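Local structure of M32 carboxypeptidase (Pyrococcus furiosus, 1KA2) at residues Ala142-Ala145 against Ala146-Gly150; Glu165-Arg168 against Thr169-Glu173. The protein removes amino acids one after another from the C-terminus of peptides, with broad specificity, as a homodimeric cobalt-dependent metallocarboxypeptidase. One frame throughout, in Å; residues are numbered along the deposited sequence.

Interaction 1: residues Ala142-Ala145 against Ala146-Gly150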
loop_
_atom_site.group_PDB
_atom_site.type_symbol
_atom_site.label_atom_id
_atom_site.label_comp_id
_atom_site.label_asym_id
_atom_site.label_seq_id
_atom_site.Cartn_x
_atom_site.Cartn_y
_atom_site.Cartn_z
ATOM N N ALA A 142 19.475 -16.873 20.777
ATOM C CA ALA A 142 20.509 -15.875 20.526
ATOM C C ALA A 142 21.904 -16.513 20.513
ATOM O O ALA A 142 22.707 -16.248 19.617
ATOM C CB ALA A 142 20.450 -14.787 21.588
ATOM N N LYS A 143 22.191 -17.345 21.512
ATOM C CA LYS A 143 23.489 -18.013 21.589
ATOM C C LYS A 143 23.665 -18.909 20.371
ATOM O O LYS A 143 24.698 -18.854 19.700
ATOM C CB LYS A 143 23.596 -18.840 22.873
ATOM C CG LYS A 143 23.699 -18.014 24.152
ATOM C CD LYS A 143 23.155 -18.794 25.345
ATOM C CE LYS A 143 24.217 -19.093 26.387
ATOM N NZ LYS A 143 24.752 -17.859 27.014
ATOM N N ARG A 144 22.658 -19.726 20.071
ATOM C CA ARG A 144 22.747 -20.601 18.904
ATOM C C ARG A 144 23.077 -19.735 17.687
ATOM O O ARG A 144 23.999 -20.038 16.937
ATOM C CB ARG A 144 21.419 -21.334 18.633
ATOM C CG ARG A 144 20.876 -22.198 19.772
ATOM C CD ARG A 144 21.007 -23.689 19.491
ATOM N NE ARG A 144 20.399 -24.135 18.231
ATOM C CZ ARG A 144 19.092 -24.204 17.981
ATOM N NH1 ARG A 144 18.205 -23.847 18.899
ATOM N NH2 ARG A 144 18.666 -24.661 16.809
ATOM N N ALA A 145 22.317 -18.652 17.508
ATOM C CA ALA A 145 22.499 -17.747 16.372
ATOM C C ALA A 145 23.923 -17.234 16.265
ATOM O O ALA A 145 24.473 -17.126 15.167
ATOM C CB ALA A 145 21.523 -16.572 16.472
ATOM N N ALA A 146 24.517 -16.919 17.408
ATOM C CA ALA A 146 25.885 -16.434 17.424
ATOM C C ALA A 146 26.806 -17.521 16.868
ATOM O O ALA A 146 27.727 -17.232 16.100
ATOM C CB ALA A 146 26.295 -16.057 18.844
ATOM N N GLU A 147 26.549 -18.772 17.253
ATOM C CA GLU A 147 27.357 -19.895 16.777
ATOM C C GLU A 147 27.134 -20.147 15.282
ATOM O O GLU A 147 28.064 -20.503 14.567
ATOM C CB GLU A 147 27.043 -21.171 17.578
ATOM C CG GLU A 147 27.316 -21.043 19.077
ATOM C CD GLU A 147 28.763 -20.700 19.372
ATOM O OE1 GLU A 147 29.031 -20.103 20.433
ATOM O OE2 GLU A 147 29.635 -21.033 18.545
ATOM N N TYR A 148 25.902 -19.964 14.811
ATOM C CA TYR A 148 25.607 -20.168 13.392
ATOM C C TYR A 148 26.285 -19.093 12.551
ATOM O O TYR A 148 26.790 -19.373 11.463
ATOM C CB TYR A 148 24.096 -20.141 13.146
ATOM C CG TYR A 148 23.383 -21.425 13.512
ATOM C CD1 TYR A 148 22.220 -21.401 14.287
ATOM C CD2 TYR A 148 23.851 -22.661 13.058
ATOM C CE1 TYR A 148 21.534 -22.580 14.602
ATOM C CE2 TYR A 148 23.174 -23.847 13.366
ATOM C CZ TYR A 148 22.016 -23.797 14.138
ATOM O OH TYR A 148 21.342 -24.954 14.448
ATOM N N LEU A 149 26.295 -17.867 13.067
ATOM C CA LEU A 149 26.910 -16.739 12.374
ATOM C C LEU A 149 28.437 -16.817 12.387
ATOM O O LEU A 149 29.083 -16.574 11.368
ATOM C CB LEU A 149 26.475 -15.417 13.018
ATOM C CG LEU A 149 25.154 -14.720 12.651
ATOM C CD1 LEU A 149 24.310 -15.569 11.727
ATOM C CD2 LEU A 149 24.402 -14.403 13.934
ATOM N N GLY A 150 29.003 -17.151 13.546
ATOM C CA GLY A 150 30.447 -17.236 13.674
ATOM C C GLY A 150 30.968 -15.954 14.292
ATOM O O GLY A 150 30.340 -14.907 14.142
#

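Interaction 2: residues Glu165-Arg168 against Thr169-Glu173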
loop_
_atom_site.group_PDB
_atom_site.type_symbol
_atom_site.label_atom_id
_atom_site.label_comp_id
_atom_site.label_asym_id
_atom_site.label_seq_id
_atom_site.Cartn_x
_atom_site.Cartn_y
_atom_site.Cartn_z
ATOM N N GLU A 165 26.794 -3.860 10.624
ATOM C CA GLU A 165 27.897 -4.439 9.871
ATOM C C GLU A 165 29.262 -4.001 10.387
ATOM O O GLU A 165 29.585 -2.810 10.403
ATOM C CB GLU A 165 27.754 -4.068 8.395
ATOM C CG GLU A 165 28.689 -4.823 7.461
ATOM C CD GLU A 165 28.550 -4.378 6.013
ATOM O OE1 GLU A 165 29.250 -4.953 5.157
ATOM O OE2 GLU A 165 27.746 -3.455 5.732
ATOM N N GLY A 166 30.059 -4.970 10.828
ATOM C CA GLY A 166 31.388 -4.658 11.324
ATOM C C GLY A 166 31.494 -4.229 12.779
ATOM O O GLY A 166 32.604 -3.995 13.277
ATOM N N LEU A 167 30.363 -4.115 13.471
ATOM C CA LEU A 167 30.392 -3.713 14.874
ATOM C C LEU A 167 30.900 -4.893 15.717
ATOM O O LEU A 167 30.554 -6.051 15.459
ATOM C CB LEU A 167 28.994 -3.278 15.334
ATOM C CG LEU A 167 28.939 -2.500 16.652
ATOM C CD1 LEU A 167 29.733 -1.202 16.510
ATOM C CD2 LEU A 167 27.494 -2.190 17.023
ATOM N N ARG A 168 31.740 -4.598 16.704
ATOM C CA ARG A 168 32.303 -5.638 17.566
ATOM C C ARG A 168 32.005 -5.280 19.007
ATOM O O ARG A 168 31.721 -4.125 19.308
ATOM C CB ARG A 168 33.827 -5.742 17.384
ATOM C CG ARG A 168 34.326 -6.203 16.016
ATOM C CD ARG A 168 33.946 -7.642 15.730
ATOM N NE ARG A 168 32.804 -7.727 14.827
ATOM C CZ ARG A 168 32.886 -8.010 13.530
ATOM N NH1 ARG A 168 34.062 -8.249 12.971
ATOM N NH2 ARG A 168 31.786 -8.037 12.787
ATOM N N THR A 169 32.068 -6.267 19.896
ATOM C CA THR A 169 31.806 -6.011 21.303
ATOM C C THR A 169 32.818 -4.991 21.825
ATOM O O THR A 169 32.461 -4.080 22.572
ATOM C CB THR A 169 31.896 -7.313 22.146
ATOM O OG1 THR A 169 30.920 -8.256 21.682
ATOM C CG2 THR A 169 31.630 -7.017 23.626
ATOM N N ARG A 170 34.076 -5.137 21.405
ATOM C CA ARG A 170 35.151 -4.236 21.825
ATOM C C ARG A 170 34.798 -2.802 21.456
ATOM O O ARG A 170 35.073 -1.881 22.211
ATOM C CB ARG A 170 36.479 -4.640 21.166
ATOM C CG ARG A 170 36.756 -6.145 21.201
ATOM C CD ARG A 170 38.138 -6.491 20.642
ATOM N NE ARG A 170 39.216 -6.133 21.566
ATOM C CZ ARG A 170 39.440 -6.739 22.732
ATOM N NH1 ARG A 170 38.662 -7.740 23.125
ATOM N NH2 ARG A 170 40.442 -6.345 23.510
ATOM N N ASP A 171 34.186 -2.616 20.288
ATOM C CA ASP A 171 33.771 -1.283 19.860
ATOM C C ASP A 171 32.812 -0.694 20.904
ATOM O O ASP A 171 33.042 0.385 21.453
ATOM C CB ASP A 171 33.040 -1.347 18.512
ATOM C CG ASP A 171 33.968 -1.628 17.341
ATOM O OD1 ASP A 171 34.872 -0.813 17.078
ATOM O OD2 ASP A 171 33.785 -2.660 16.671
ATOM N N VAL A 172 31.741 -1.432 21.179
ATOM C CA VAL A 172 30.715 -0.997 22.124
ATOM C C VAL A 172 31.269 -0.824 23.527
ATOM O O VAL A 172 30.884 0.092 24.252
ATOM C CB VAL A 172 29.532 -2.007 22.171
ATOM C CG1 VAL A 172 28.407 -1.456 23.041
ATOM C CG2 VAL A 172 29.036 -2.294 20.761
ATOM N N GLU A 173 32.171 -1.717 23.908
ATOM C CA GLU A 173 32.781 -1.660 25.230
ATOM C C GLU A 173 33.483 -0.321 25.397
ATOM O O GLU A 173 33.396 0.311 26.448
ATOM C CB GLU A 173 33.783 -2.801 25.369
ATOM C CG GLU A 173 34.307 -3.034 26.769
ATOM C CD GLU A 173 35.068 -4.341 26.855
ATOM O OE1 GLU A 173 36.042 -4.502 26.093
ATOM O OE2 GLU A 173 34.688 -5.207 27.671
#

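Interaction 1: residues Ala142-Ala145 against Ala146-Gly150
Arg-144 and Tyr-148, one helical turn apart, run side by side and point the same way off the last turns of helix 132-149. The phenol oxygen OH of Tyr-148 sits at the edge of the Arg-144 guanidinium, in its plane, with NH2 3.6 Å away; the guanidinium and ring planes are 67° apart, so the two groups do not stack. Bends at chi2 and chi3 bring the guanidinium alongside the phenol, and a long arginine suits this partly exposed flank: its chain can pass the tyrosine and still bring NH1 to a salt bridge with Glu-107. On the buried flank the side chains are small or apolar: CB of Ala-145 lies 4.4 Å from CD2 of Leu-149. The backbone is held by i to i+4 bonds, among them Tyr-148 N to Arg-144 O at 2.9 Å. Gly-150 then leaves the helix with a positive phi of 99°, where a CB would be jammed against the carbonyl O of Leu-149, so a residue without a side chain fits. Around this helix end, Ala-146 and Leu-149 pack on Ala-158 of helix 155-163, Tyr-148 meets the Phe-104 ring, and Ala-142 and Lys-143 touch Val-374 at the end of helix 359-375.

Interaction 2: residues Glu165-Arg168 against Thr169-Glu173
Asp-171 OD2 is gripped by two groups: the backbone N of Arg-168 donates to it across 2.8 Å, and Lys-474 forms a salt bridge with it. The amide reaches the anti lone pair of OD2, and the bond is bent, with an angle of 131° at the hydrogen. A chi1 of -73° sets the carboxylate beside the aspartate's own backbone N, facing back over the start of helix 169-192. Arg-168 is the N-cap residue, and its N-H donates to the side chain three residues on; its own side chain does not return the bond that would complete a capping box. Its carbonyl O opens the helical ladder by accepting Val-172 N at 3.3 Å. Meanwhile the arginine side chain folds back on the loop, so that NE bonds Leu-167 O at 2.9 Å from above the carbonyl plane, while NH2 makes a salt bridge with Asp-161. Leucine and valine suit the buried side: Leu-167 CD2 meets Val-172 CG2 at 4.0 Å, the two side chains crossing nearly at right angles, and Leu-167 CD1 rests on Asp-171 CB at 3.9 Å. The negative charge of Asp-171 is probably favoured by the positive end of the helix dipole, and Lys-474 probably steadies its ionised form.

Interaction 1 comes first along the chain, at the C-terminal end of helix 132-149; interaction 2 follows at the N-terminal start of helix 169-192. Helix 155-163 lies between them in sequence and touches side chains of both, so the two contacts flank it in the chain. The centres of interactions 1 and 2 are about 16 Å apart, and the two do not touch. Helix 359-375 also meets side chains from each. Interaction 1 lies away from the metal site and the catalytic residues, whereas in interaction 2 the Leu-167 side chain is about 11 Å from that of the metal ligand Glu-299. Interaction 1 therefore closes a helix farther from the centre of the chain, and interaction 2 begins one nearer the catalytic centre.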